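Local coordinates for protein monooxygenase (Agrobacterium tumefaciens, PDB 2I7G) that probably catalyses flavin-dependent oxygenation, as a TIM-barrel member of the luciferase-like monooxygenase family, at residues 251-256 against 327-332; 195-200 against 216-221; 224-229 against 319-324. All coordinates share one frame; numbering follows the deposited sequence. Where two conformers were deposited one is given.

Interaction 1: 251-256 against 327-332; sequences RTSINV and NDRFLL
The F330 ring takes I254 CD1 at its edge, in the ring plane and 3.8 Å from F330 CD1, while I254 CG1 and V256 CG2 come in obliquely. V256 CG2 packs closest, 3.4 Å from F330 CZ; the ring of F307 meets F330 from outside the pair. These groups cover the outward side of two neighbouring parallel strands of a TIM barrel, 252-256 and 329-332, where I254 also touches F233 of helix 230-242. With CG anti to the backbone N (chi1 173°), the F330 ring reaches across to I254 and V256. On the inward side S253 lies against the aliphatic part of R329, whose guanidinium leads away to salt bridges with E23 and E128. Along the strands the ladder runs through I254 N to R329 O, L331 N to I254 O and V256 N to L331 O, the last two nearly linear. R329 O is gripped from opposite faces of its carbonyl plane: I254 N comes from one, N327 ND2 from the other at 2.9 Å. R329 O lies in the amide plane of N327 and the N-H points straight at it (177°), although ND2 stands above the carbonyl plane of R329. S253 OG adds a weak bond to the same oxygen. At the entrance to the ladder T252 O accepts from D328 N and weakly from R329 N. A water bridges T252 OG1 and D328 OD2, and D328 OD2 spends its anti lone pair on T252 N, 2.9 Å away with an N-H...O angle of 159°.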
ATOM      1  N   ARG B 251      24.524   8.729  -8.585  0.50 29.52           N
ATOM      2  CA  ARG B 251      23.713   9.910  -8.253  0.50 28.27           C
ATOM      3  C   ARG B 251      23.894  10.135  -6.767  0.50 26.71           C
ATOM      4  O   ARG B 251      24.033   9.171  -5.999  0.50 25.12           O
ATOM      5  CB  ARG B 251      22.214   9.702  -8.556  0.50 28.66           C
ATOM      6  CG  ARG B 251      21.845   9.301 -10.001  0.50 31.52           C
ATOM      7  CD  ARG B 251      21.732  10.516 -10.910  0.50 36.61           C
ATOM      8  NE  ARG B 251      21.401  10.141 -12.280  0.50 40.36           N
ATOM      9  CZ  ARG B 251      22.296   9.893 -13.234  0.50 41.60           C
ATOM     10  NH1 ARG B 251      21.890   9.555 -14.451  0.50 42.59           N
ATOM     11  NH2 ARG B 251      23.597   9.985 -12.979  0.50 42.31           N
ATOM     12  N   THR B 252      23.899  11.400  -6.353  1.00 25.29           N
ATOM     13  CA  THR B 252      24.005  11.708  -4.941  1.00 24.67           C
ATOM     14  C   THR B 252      22.916  12.682  -4.532  1.00 24.07           C
ATOM     15  O   THR B 252      22.509  13.580  -5.296  1.00 24.33           O
ATOM     16  CB  THR B 252      25.408  12.278  -4.587  1.00 24.81           C
ATOM     17  OG1 THR B 252      25.643  13.450  -5.372  1.00 26.83           O
ATOM     18  CG2 THR B 252      26.546  11.223  -4.867  1.00 25.17           C
ATOM     19  N   SER B 253      22.465  12.541  -3.297  1.00 23.00           N
ATOM     20  CA  SER B 253      21.495  13.457  -2.722  1.00 23.15           C
ATOM     21  C   SER B 253      22.012  13.836  -1.329  1.00 22.31           C
ATOM     22  O   SER B 253      22.732  13.055  -0.649  1.00 21.41           O
ATOM     23  CB  SER B 253      20.126  12.734  -2.575  1.00 23.42           C
ATOM     24  OG  SER B 253      19.176  13.643  -2.065  1.00 29.97           O
ATOM     25  N   ILE B 254      21.622  15.021  -0.880  1.00 22.35           N
ATOM     26  CA  ILE B 254      21.737  15.315   0.551  1.00 23.96           C
ATOM     27  C   ILE B 254      20.337  15.486   1.138  1.00 23.69           C
ATOM     28  O   ILE B 254      19.443  16.091   0.509  1.00 24.60           O
ATOM     29  CB  ILE B 254      22.679  16.497   0.873  1.00 23.66           C
ATOM     30  CG1 ILE B 254      22.103  17.838   0.362  1.00 24.16           C
ATOM     31  CG2 ILE B 254      24.149  16.199   0.354  1.00 22.48           C
ATOM     32  CD1 ILE B 254      22.982  19.078   0.696  1.00 23.90           C
ATOM     33  N   ASN B 255      20.144  14.928   2.330  1.00 23.65           N
ATOM     34  CA  ASN B 255      18.851  14.930   3.007  1.00 23.13           C
ATOM     35  C   ASN B 255      19.060  15.747   4.287  1.00 23.72           C
ATOM     36  O   ASN B 255      19.843  15.357   5.132  1.00 23.42           O
ATOM     37  CB  ASN B 255      18.470  13.510   3.412  1.00 23.11           C
ATOM     38  CG  ASN B 255      18.166  12.603   2.231  1.00 27.12           C
ATOM     39  OD1 ASN B 255      18.283  12.978   1.072  1.00 29.30           O
ATOM     40  ND2 ASN B 255      17.790  11.361   2.555  1.00 26.62           N
ATOM     41  N   VAL B 256      18.379  16.880   4.399  1.00 22.47           N
ATOM     42  CA  VAL B 256      18.646  17.819   5.477  1.00 22.90           C
ATOM     43  C   VAL B 256      17.337  18.251   6.159  1.00 23.39           C
ATOM     44  O   VAL B 256      16.236  18.157   5.565  1.00 24.88           O
ATOM     45  CB  VAL B 256      19.376  19.089   4.932  1.00 23.41           C
ATOM     46  CG1 VAL B 256      20.607  18.688   4.149  1.00 22.55           C
ATOM     47  CG2 VAL B 256      18.451  19.966   4.043  1.00 24.47           C
ATOM     48  N   ASN B 327      26.018  17.515  -5.507  1.00 23.01           N
ATOM     49  CA  ASN B 327      24.880  16.625  -5.421  1.00 22.41           C
ATOM     50  C   ASN B 327      23.871  16.853  -6.540  1.00 23.10           C
ATOM     51  O   ASN B 327      23.634  17.999  -6.945  1.00 23.69           O
ATOM     52  CB  ASN B 327      24.187  16.792  -4.055  1.00 21.84           C
ATOM     53  CG  ASN B 327      23.797  18.269  -3.744  1.00 21.57           C
ATOM     54  OD1 ASN B 327      24.639  19.180  -3.748  1.00 19.64           O
ATOM     55  ND2 ASN B 327      22.511  18.501  -3.472  1.00 21.78           N
ATOM     56  N   ASP B 328      23.242  15.762  -6.980  1.00 23.01           N
ATOM     57  CA  ASP B 328      22.155  15.761  -8.002  1.00 23.70           C
ATOM     58  C   ASP B 328      20.766  16.077  -7.448  1.00 23.28           C
ATOM     59  O   ASP B 328      19.851  16.459  -8.186  1.00 24.48           O
ATOM     60  CB  ASP B 328      22.078  14.374  -8.621  1.00 23.65           C
ATOM     61  CG  ASP B 328      23.382  13.999  -9.274  1.00 27.04           C
ATOM     62  OD1 ASP B 328      23.742  14.621 -10.297  1.00 31.45           O
ATOM     63  OD2 ASP B 328      24.072  13.129  -8.717  1.00 29.71           O
ATOM     64  N   ARG B 329      20.620  15.879  -6.152  1.00 22.78           N
ATOM     65  CA  ARG B 329      19.326  15.967  -5.539  1.00 22.63           C
ATOM     66  C   ARG B 329      19.482  16.574  -4.128  1.00 21.42           C
ATOM     67  O   ARG B 329      20.504  16.358  -3.476  1.00 21.28           O
ATOM     68  CB  ARG B 329      18.677  14.560  -5.529  1.00 23.38           C
ATOM     69  CG  ARG B 329      17.351  14.494  -4.753  1.00 23.36           C
ATOM     70  CD  ARG B 329      16.756  13.057  -4.791  1.00 25.72           C
ATOM     71  NE  ARG B 329      16.220  12.707  -6.101  1.00 27.85           N
ATOM     72  CZ  ARG B 329      15.516  11.578  -6.353  1.00 28.73           C
ATOM     73  NH1 ARG B 329      15.286  10.692  -5.400  1.00 28.83           N
ATOM     74  NH2 ARG B 329      15.030  11.371  -7.554  1.00 28.01           N
ATOM     75  N   PHE B 330      18.477  17.341  -3.711  1.00 20.89           N
ATOM     76  CA  PHE B 330      18.428  18.003  -2.399  1.00 20.58           C
ATOM     77  C   PHE B 330      17.054  17.738  -1.825  1.00 21.24           C
ATOM     78  O   PHE B 330      16.053  18.132  -2.443  1.00 21.75           O
ATOM     79  CB  PHE B 330      18.674  19.523  -2.538  1.00 20.32           C
ATOM     80  CG  PHE B 330      18.477  20.291  -1.273  1.00 22.66           C
ATOM     81  CD1 PHE B 330      19.535  20.419  -0.355  1.00 23.10           C
ATOM     82  CD2 PHE B 330      17.235  20.888  -0.973  1.00 19.96           C
ATOM     83  CE1 PHE B 330      19.373  21.106   0.849  1.00 21.23           C
ATOM     84  CE2 PHE B 330      17.075  21.641   0.218  1.00 20.77           C
ATOM     85  CZ  PHE B 330      18.141  21.725   1.140  1.00 22.32           C
ATOM     86  N   LEU B 331      16.974  17.100  -0.649  1.00 20.90           N
ATOM     87  CA  LEU B 331      15.706  16.791  -0.007  1.00 21.55           C
ATOM     88  C   LEU B 331      15.613  17.462   1.369  1.00 21.94           C
ATOM     89  O   LEU B 331      16.499  17.301   2.208  1.00 22.63           O
ATOM     90  CB  LEU B 331      15.530  15.273   0.185  1.00 22.54           C
ATOM     91  CG  LEU B 331      15.358  14.371  -1.033  1.00 25.08           C
ATOM     92  CD1 LEU B 331      14.890  12.968  -0.497  1.00 27.33           C
ATOM     93  CD2 LEU B 331      14.346  14.969  -2.063  1.00 25.72           C
ATOM     94  N   LEU B 332      14.523  18.189   1.587  1.00 22.62           N
ATOM     95  CA  LEU B 332      14.383  19.003   2.796  1.00 22.15           C
ATOM     96  C   LEU B 332      13.260  18.432   3.663  1.00 22.60           C
ATOM     97  O   LEU B 332      12.139  18.226   3.142  1.00 22.81           O
ATOM     98  CB  LEU B 332      14.022  20.425   2.328  1.00 22.84           C
ATOM     99  CG  LEU B 332      13.830  21.436   3.451  1.00 23.36           C
ATOM    100  CD1 LEU B 332      15.108  21.603   4.317  1.00 23.64           C
ATOM    101  CD2 LEU B 332      13.282  22.844   2.888  1.00 22.76           C
TER
HETATM  102  O   HOH W   1      26.590  13.099  -8.117  1.00 42.65           O

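Interaction 2: 195-200 against 216-221; sequences PVWIAV and PVALAI
P216 lies across the indole of W197, its CB 3.4 Å from the centroid of the six-membered ring and only 12° off the ring normal, a well-centred CH-pi contact. The same ring is met in its plane at the edge by V217 O, 3.3 Å from W197 CZ3. W197 is turned back over P216 with its CG anti to the carbonyl carbon (chi1 -74°), and its CE3 reaches A218 CB more loosely at 4.2 Å. This end is the compact part of the contact: the indole also rests against R251, S253, E128 and M130, and the P216 ring reaches back with its CD 3.5 Å from V196 O. Between the two strands a regular parallel ladder runs I198 N to P216 O, A218 N to I198 O, V200 N to A218 O and A220 N to V200 O; the A218 N to I198 O bond measures 2.8 Å. Looser packing is confined to the face carrying A199 and A220, which have only methyl groups and stay partly exposed; A220 CB comes no nearer than 3.9 Å to V200 O. On the opposite face V200 stays closely packed, crossing L219 at about a right angle with V200 CG2 3.8 Å from L219 CD1. There V217 and L219 pack on helix 230-242, while the V200 side chain approaches a bound sulfate, probably from the crystallisation liquor. With helix 204-212 connecting them, strands 196-200 and 217-220 form a beta-alpha-beta crossover, the repeating unit of a TIM barrel.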
ATOM      1  N   PRO B 195      13.909   2.945  -9.740  1.00 27.01           N
ATOM      2  CA  PRO B 195      15.068   3.475  -9.002  1.00 26.53           C
ATOM      3  C   PRO B 195      15.113   2.991  -7.543  1.00 25.79           C
ATOM      4  O   PRO B 195      14.065   2.926  -6.837  1.00 26.10           O
ATOM      5  CB  PRO B 195      14.922   5.002  -9.118  1.00 26.80           C
ATOM      6  CG  PRO B 195      13.915   5.199 -10.254  1.00 28.39           C
ATOM      7  CD  PRO B 195      13.022   4.028 -10.217  1.00 28.09           C
ATOM      8  N   VAL B 196      16.311   2.565  -7.144  1.00 23.61           N
ATOM      9  CA  VAL B 196      16.582   2.200  -5.766  1.00 23.79           C
ATOM     10  C   VAL B 196      17.786   3.037  -5.304  1.00 23.07           C
ATOM     11  O   VAL B 196      18.867   2.967  -5.912  1.00 24.07           O
ATOM     12  CB  VAL B 196      16.872   0.703  -5.616  1.00 23.98           C
ATOM     13  CG1 VAL B 196      17.305   0.390  -4.167  1.00 25.04           C
ATOM     14  CG2 VAL B 196      15.606  -0.104  -6.005  1.00 21.46           C
ATOM     15  N   TRP B 197      17.545   3.864  -4.301  1.00 22.56           N
ATOM     16  CA  TRP B 197      18.585   4.679  -3.656  1.00 23.25           C
ATOM     17  C   TRP B 197      18.942   4.053  -2.322  1.00 22.75           C
ATOM     18  O   TRP B 197      18.096   3.452  -1.673  1.00 24.39           O
ATOM     19  CB  TRP B 197      18.048   6.099  -3.352  1.00 23.38           C
ATOM     20  CG  TRP B 197      17.908   6.964  -4.566  1.00 24.24           C
ATOM     21  CD1 TRP B 197      17.013   6.805  -5.606  1.00 25.02           C
ATOM     22  CD2 TRP B 197      18.655   8.144  -4.853  1.00 21.77           C
ATOM     23  NE1 TRP B 197      17.192   7.814  -6.525  1.00 25.40           N
ATOM     24  CE2 TRP B 197      18.184   8.651  -6.081  1.00 24.47           C
ATOM     25  CE3 TRP B 197      19.711   8.813  -4.202  1.00 23.90           C
ATOM     26  CZ2 TRP B 197      18.728   9.793  -6.683  1.00 26.05           C
ATOM     27  CZ3 TRP B 197      20.243   9.962  -4.798  1.00 24.67           C
ATOM     28  CH2 TRP B 197      19.741  10.438  -6.025  1.00 24.82           C
ATOM     29  N   ILE B 198      20.185   4.242  -1.885  1.00 22.14           N
ATOM     30  CA  ILE B 198      20.626   3.793  -0.594  1.00 22.33           C
ATOM     31  C   ILE B 198      20.805   5.032   0.311  1.00 22.98           C
ATOM     32  O   ILE B 198      21.612   5.934   0.014  1.00 23.43           O
ATOM     33  CB  ILE B 198      21.950   2.994  -0.695  1.00 23.17           C
ATOM     34  CG1 ILE B 198      21.786   1.785  -1.615  1.00 23.12           C
ATOM     35  CG2 ILE B 198      22.449   2.582   0.706  1.00 24.76           C
ATOM     36  CD1 ILE B 198      20.618   0.885  -1.316  1.00 23.13           C
ATOM     37  N   ALA B 199      20.070   5.062   1.413  1.00 22.97           N
ATOM     38  CA  ALA B 199      20.246   6.116   2.432  1.00 23.13           C
ATOM     39  C   ALA B 199      21.409   5.758   3.341  1.00 24.93           C
ATOM     40  O   ALA B 199      21.510   4.624   3.837  1.00 24.39           O
ATOM     41  CB  ALA B 199      18.951   6.299   3.255  1.00 25.25           C
ATOM     42  N   VAL B 200      22.288   6.725   3.563  1.00 25.94           N
ATOM     43  CA  VAL B 200      23.471   6.516   4.395  1.00 29.97           C
ATOM     44  C   VAL B 200      23.544   7.659   5.426  1.00 31.67           C
ATOM     45  O   VAL B 200      23.106   8.786   5.142  1.00 32.18           O
ATOM     46  CB  VAL B 200      24.740   6.409   3.522  1.00 29.66           C
ATOM     47  CG1 VAL B 200      24.625   5.225   2.564  1.00 29.59           C
ATOM     48  CG2 VAL B 200      25.006   7.706   2.702  1.00 30.04           C
ATOM     49  N   PRO B 216      22.730   4.911  -6.531  1.00 22.40           N
ATOM     50  CA  PRO B 216      22.669   6.302  -6.044  1.00 22.76           C
ATOM     51  C   PRO B 216      22.579   6.302  -4.510  1.00 22.66           C
ATOM     52  O   PRO B 216      22.055   5.349  -3.914  1.00 23.01           O
ATOM     53  CB  PRO B 216      21.332   6.853  -6.596  1.00 24.06           C
ATOM     54  CG  PRO B 216      20.808   5.818  -7.547  1.00 24.52           C
ATOM     55  CD  PRO B 216      21.580   4.552  -7.391  1.00 23.44           C
ATOM     56  N   VAL B 217      23.136   7.337  -3.895  1.00 21.69           N
ATOM     57  CA  VAL B 217      23.213   7.418  -2.441  1.00 22.63           C
ATOM     58  C   VAL B 217      22.597   8.718  -1.944  1.00 22.49           C
ATOM     59  O   VAL B 217      22.731   9.788  -2.583  1.00 23.33           O
ATOM     60  CB  VAL B 217      24.653   7.265  -1.886  1.00 21.67           C
ATOM     61  CG1 VAL B 217      25.155   5.842  -2.134  1.00 26.91           C
ATOM     62  CG2 VAL B 217      25.631   8.298  -2.514  1.00 20.80           C
ATOM     63  N   ALA B 218      21.922   8.634  -0.804  1.00 22.70           N
ATOM     64  CA  ALA B 218      21.340   9.843  -0.170  1.00 22.64           C
ATOM     65  C   ALA B 218      21.952   9.951   1.220  1.00 23.26           C
ATOM     66  O   ALA B 218      21.734   9.072   2.054  1.00 25.42           O
ATOM     67  CB  ALA B 218      19.809   9.714  -0.077  1.00 22.19           C
ATOM     68  N   LEU B 219      22.701  11.017   1.452  1.00 22.41           N
ATOM     69  CA  LEU B 219      23.387  11.243   2.705  1.00 23.78           C
ATOM     70  C   LEU B 219      22.579  12.137   3.668  1.00 23.64           C
ATOM     71  O   LEU B 219      22.244  13.284   3.340  1.00 23.10           O
ATOM     72  CB  LEU B 219      24.698  11.949   2.394  1.00 24.27           C
ATOM     73  CG  LEU B 219      25.613  12.215   3.573  1.00 26.51           C
ATOM     74  CD1 LEU B 219      25.986  10.930   4.389  1.00 27.59           C
ATOM     75  CD2 LEU B 219      26.870  12.865   2.970  1.00 28.45           C
ATOM     76  N   ALA B 220      22.312  11.632   4.866  1.00 25.45           N
ATOM     77  CA  ALA B 220      21.694  12.470   5.927  1.00 26.35           C
ATOM     78  C   ALA B 220      22.745  13.411   6.554  1.00 27.47           C
ATOM     79  O   ALA B 220      23.803  12.965   7.018  1.00 27.68           O
ATOM     80  CB  ALA B 220      21.033  11.585   6.986  1.00 28.00           C
ATOM     81  N   ILE B 221      22.479  14.719   6.521  1.00 26.64           N
ATOM     82  CA  ILE B 221      23.412  15.721   7.079  1.00 28.59           C
ATOM     83  C   ILE B 221      22.921  16.082   8.476  1.00 30.85           C
ATOM     84  O   ILE B 221      21.976  16.864   8.640  1.00 31.96           O
ATOM     85  CB  ILE B 221      23.505  17.017   6.224  1.00 28.41           C
ATOM     86  CG1 ILE B 221      23.814  16.711   4.740  1.00 28.91           C
ATOM     87  CG2 ILE B 221      24.526  18.047   6.854  1.00 27.56           C
ATOM     88  CD1 ILE B 221      25.066  15.896   4.519  1.00 29.46           C
TER

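Interaction 3: 224-229 against 319-324; sequences GEYRRF and IKAHGV. With SO4 (sulfate ion), chain F.
Y226 supplies most of the buried surface from the loop 224-229, V324 and A321 most of that from helix 319-324. The methyl of A321 lies over one face of the phenol ring, its CB 3.9 Å from Y226 CE2, whereas V324 CG2 comes to the ring edge near its plane, 4.0 Å from the same CE2. One ring is thus fitted against two positions a turn apart on one side of the helix (i and i+3). With CG tucked between the two backbone branches (chi1 69°), the ring points at the helix. Y226 OH ends 3.6 Å from A321 N, a contact and not a hydrogen bond, with K320 CB equally near. V324 CG1 also approaches the backbone of R227 loosely. Away from the helix, one conformer of R227 makes salt bridges to E225 and E303, doubtful because a second conformer exists. The backbones of Y226 and E303 are hydrogen-bonded, tying the loop to a second part of the chain. At the loop's start G224 N donates to a sulfate oxygen, O2, at 2.7 Å; W288 NE1 binds the same ion, probably a crystallisation component. Here a beta-alpha loop of a TIM barrel, from strand 217-220 to helix 230-242, packs through one aromatic ring on the outer helix 311-325.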
ATOM      1  N   GLY B 224      26.811  19.534  13.149  1.00 32.53           N
ATOM      2  CA  GLY B 224      28.036  20.200  12.730  1.00 31.25           C
ATOM      3  C   GLY B 224      27.869  20.922  11.412  1.00 30.17           C
ATOM      4  O   GLY B 224      26.748  21.204  10.965  1.00 30.63           O
ATOM      5  N   GLU B 225      28.993  21.273  10.814  1.00 28.13           N
ATOM      6  CA  GLU B 225      28.975  21.983   9.545  1.00 26.95           C
ATOM      7  C   GLU B 225      28.796  20.996   8.428  1.00 26.04           C
ATOM      8  O   GLU B 225      29.404  19.925   8.437  1.00 25.97           O
ATOM      9  CB  GLU B 225      30.257  22.800   9.376  1.00 25.78           C
ATOM     10  CG  GLU B 225      30.375  23.877  10.457  1.00 29.44           C
ATOM     11  CD  GLU B 225      31.467  24.894  10.174  1.00 30.96           C
ATOM     12  OE1 GLU B 225      32.271  24.703   9.230  1.00 32.71           O
ATOM     13  OE2 GLU B 225      31.497  25.910  10.887  1.00 30.73           O
ATOM     14  N   TYR B 226      27.931  21.329   7.480  1.00 25.12           N
ATOM     15  CA  TYR B 226      27.653  20.401   6.391  1.00 24.27           C
ATOM     16  C   TYR B 226      28.927  20.014   5.628  1.00 23.37           C
ATOM     17  O   TYR B 226      29.027  18.881   5.170  1.00 23.94           O
ATOM     18  CB  TYR B 226      26.535  20.891   5.450  1.00 23.94           C
ATOM     19  CG  TYR B 226      26.855  22.095   4.596  1.00 24.09           C
ATOM     20  CD1 TYR B 226      26.306  23.347   4.879  1.00 24.20           C
ATOM     21  CD2 TYR B 226      27.598  21.965   3.433  1.00 25.16           C
ATOM     22  CE1 TYR B 226      26.564  24.471   4.060  1.00 26.76           C
ATOM     23  CE2 TYR B 226      27.866  23.077   2.601  1.00 25.44           C
ATOM     24  CZ  TYR B 226      27.346  24.307   2.915  1.00 26.93           C
ATOM     25  OH  TYR B 226      27.614  25.365   2.099  1.00 26.69           O
ATOM     26  N   ARG B 227      29.872  20.958   5.536  0.50 23.65           N
ATOM     27  CA  ARG B 227      31.151  20.763   4.837  0.50 23.81           C
ATOM     28  C   ARG B 227      31.865  19.492   5.250  0.50 23.81           C
ATOM     29  O   ARG B 227      32.547  18.852   4.435  0.50 23.63           O
ATOM     30  CB  ARG B 227      32.113  21.932   5.123  0.50 24.33           C
ATOM     31  CG  ARG B 227      31.855  23.138   4.307  0.50 26.37           C
ATOM     32  CD  ARG B 227      32.976  24.135   4.497  0.50 24.95           C
ATOM     33  NE  ARG B 227      32.936  24.845   5.781  0.50 26.86           N
ATOM     34  CZ  ARG B 227      33.717  25.892   6.063  0.50 27.01           C
ATOM     35  NH1 ARG B 227      34.587  26.324   5.160  0.50 28.36           N
ATOM     36  NH2 ARG B 227      33.635  26.500   7.236  0.50 24.76           N
ATOM     37  N   ARG B 228      31.741  19.144   6.526  1.00 23.32           N
ATOM     38  CA  ARG B 228      32.494  18.020   7.090  1.00 24.71           C
ATOM     39  C   ARG B 228      32.121  16.674   6.445  1.00 23.71           C
ATOM     40  O   ARG B 228      32.891  15.704   6.498  1.00 23.35           O
ATOM     41  CB  ARG B 228      32.362  17.962   8.602  1.00 25.06           C
ATOM     42  CG  ARG B 228      31.126  17.367   9.092  1.00 30.15           C
ATOM     43  CD  ARG B 228      31.160  17.301  10.609  1.00 40.33           C
ATOM     44  NE  ARG B 228      29.894  16.780  11.128  1.00 45.44           N
ATOM     45  CZ  ARG B 228      29.675  15.500  11.416  1.00 48.22           C
ATOM     46  NH1 ARG B 228      30.639  14.597  11.224  1.00 49.25           N
ATOM     47  NH2 ARG B 228      28.485  15.121  11.884  1.00 47.59           N
ATOM     48  N   PHE B 229      30.926  16.623   5.856  1.00 23.23           N
ATOM     49  CA  PHE B 229      30.426  15.403   5.177  1.00 23.45           C
ATOM     50  C   PHE B 229      30.969  15.193   3.756  1.00 23.43           C
ATOM     51  O   PHE B 229      30.883  14.074   3.208  1.00 23.62           O
ATOM     52  CB  PHE B 229      28.881  15.456   5.137  1.00 24.17           C
ATOM     53  CG  PHE B 229      28.245  15.294   6.488  1.00 26.74           C
ATOM     54  CD1 PHE B 229      27.961  14.025   6.983  1.00 30.39           C
ATOM     55  CD2 PHE B 229      27.938  16.399   7.269  1.00 28.69           C
ATOM     56  CE1 PHE B 229      27.375  13.845   8.239  1.00 32.52           C
ATOM     57  CE2 PHE B 229      27.355  16.246   8.539  1.00 30.53           C
ATOM     58  CZ  PHE B 229      27.067  14.951   9.021  1.00 31.08           C
ATOM     59  N   ILE B 319      22.692  26.368  -3.101  1.00 22.40           N
ATOM     60  CA  ILE B 319      23.683  26.629  -4.175  1.00 22.55           C
ATOM     61  C   ILE B 319      25.127  26.403  -3.671  1.00 22.84           C
ATOM     62  O   ILE B 319      25.927  25.746  -4.345  1.00 22.51           O
ATOM     63  CB  ILE B 319      23.521  28.072  -4.779  1.00 22.72           C
ATOM     64  CG1 ILE B 319      22.199  28.150  -5.571  1.00 22.15           C
ATOM     65  CG2 ILE B 319      24.738  28.466  -5.614  1.00 24.70           C
ATOM     66  CD1 ILE B 319      21.643  29.584  -5.716  1.00 23.42           C
ATOM     67  N   LYS B 320      25.431  26.930  -2.489  0.50 22.93           N
ATOM     68  CA  LYS B 320      26.745  26.763  -1.879  0.50 23.22           C
ATOM     69  C   LYS B 320      27.034  25.290  -1.578  0.50 23.33           C
ATOM     70  O   LYS B 320      28.144  24.795  -1.834  0.50 22.96           O
ATOM     71  CB  LYS B 320      26.856  27.622  -0.620  0.50 23.25           C
ATOM     72  CG  LYS B 320      27.101  29.092  -0.921  0.50 23.55           C
ATOM     73  CD  LYS B 320      28.523  29.298  -1.458  0.50 27.69           C
ATOM     74  CE  LYS B 320      28.799  30.775  -1.737  0.50 32.31           C
ATOM     75  NZ  LYS B 320      28.907  31.554  -0.454  0.50 35.88           N
ATOM     76  N   ALA B 321      26.032  24.595  -1.048  1.00 22.79           N
ATOM     77  CA  ALA B 321      26.171  23.184  -0.725  1.00 23.79           C
ATOM     78  C   ALA B 321      26.446  22.365  -2.010  1.00 23.87           C
ATOM     79  O   ALA B 321      27.244  21.416  -2.014  1.00 23.09           O
ATOM     80  CB  ALA B 321      24.918  22.685   0.043  1.00 23.59           C
ATOM     81  N   HIS B 322      25.818  22.754  -3.111  1.00 23.69           N
ATOM     82  CA  HIS B 322      26.154  22.108  -4.378  1.00 23.99           C
ATOM     83  C   HIS B 322      27.636  22.302  -4.753  1.00 24.13           C
ATOM     84  O   HIS B 322      28.262  21.370  -5.299  1.00 23.92           O
ATOM     85  CB  HIS B 322      25.218  22.542  -5.499  1.00 23.97           C
ATOM     86  CG  HIS B 322      25.607  22.008  -6.836  1.00 25.81           C
ATOM     87  ND1 HIS B 322      25.202  20.768  -7.299  1.00 29.73           N
ATOM     88  CD2 HIS B 322      26.416  22.523  -7.786  1.00 25.16           C
ATOM     89  CE1 HIS B 322      25.738  20.562  -8.494  1.00 25.46           C
ATOM     90  NE2 HIS B 322      26.472  21.613  -8.811  1.00 28.84           N
ATOM     91  N   GLY B 323      28.202  23.482  -4.501  1.00 24.02           N
ATOM     92  CA  GLY B 323      29.613  23.699  -4.856  1.00 24.91           C
ATOM     93  C   GLY B 323      30.484  22.727  -4.069  1.00 25.24           C
ATOM     94  O   GLY B 323      31.537  22.302  -4.536  1.00 25.91           O
ATOM     95  N   VAL B 324      30.022  22.354  -2.879  1.00 25.00           N
ATOM     96  CA  VAL B 324      30.764  21.474  -1.990  1.00 24.96           C
ATOM     97  C   VAL B 324      30.575  19.982  -2.359  1.00 25.79           C
ATOM     98  O   VAL B 324      31.563  19.233  -2.468  1.00 25.44           O
ATOM     99  CB  VAL B 324      30.397  21.742  -0.522  1.00 25.67           C
ATOM    100  CG1 VAL B 324      30.993  20.654   0.408  1.00 26.78           C
ATOM    101  CG2 VAL B 324      30.832  23.153  -0.104  1.00 25.79           C
TER
HETATM  102  S   SO4 F 703      24.457  20.887  15.284  0.70 26.41           S
HETATM  103  O1  SO4 F 703      24.240  19.459  15.135  0.70 41.54           O
HETATM  104  O2  SO4 F 703      25.140  21.358  14.103  0.70 41.01           O
HETATM  105  O3  SO4 F 703      23.191  21.568  15.416  0.70 41.19           O
HETATM  106  O4  SO4 F 703      25.318  21.145  16.428  0.70 41.52           O

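From the N terminus, interaction 2 closes first: its short loop holds helix 204-212 and ends before the others open. Residues 224-229 then open interaction 3, and 251-256 open interaction 1 before 319-324 closes interaction 3; 327-332 closes interaction 1 last, so these two cross. Interactions 1 and 2 continue one sheet, since S253 N and N255 N probably bond to V217 O and L219 O, and R251 packs on P216. Helix 311-325 leads through a short turn into strand 329-333, with N327 O probably bonded to H322 ND1. I221 meets Y226 and F229, linking the barrel wall of interaction 2 to the peripheral loop of interaction 3.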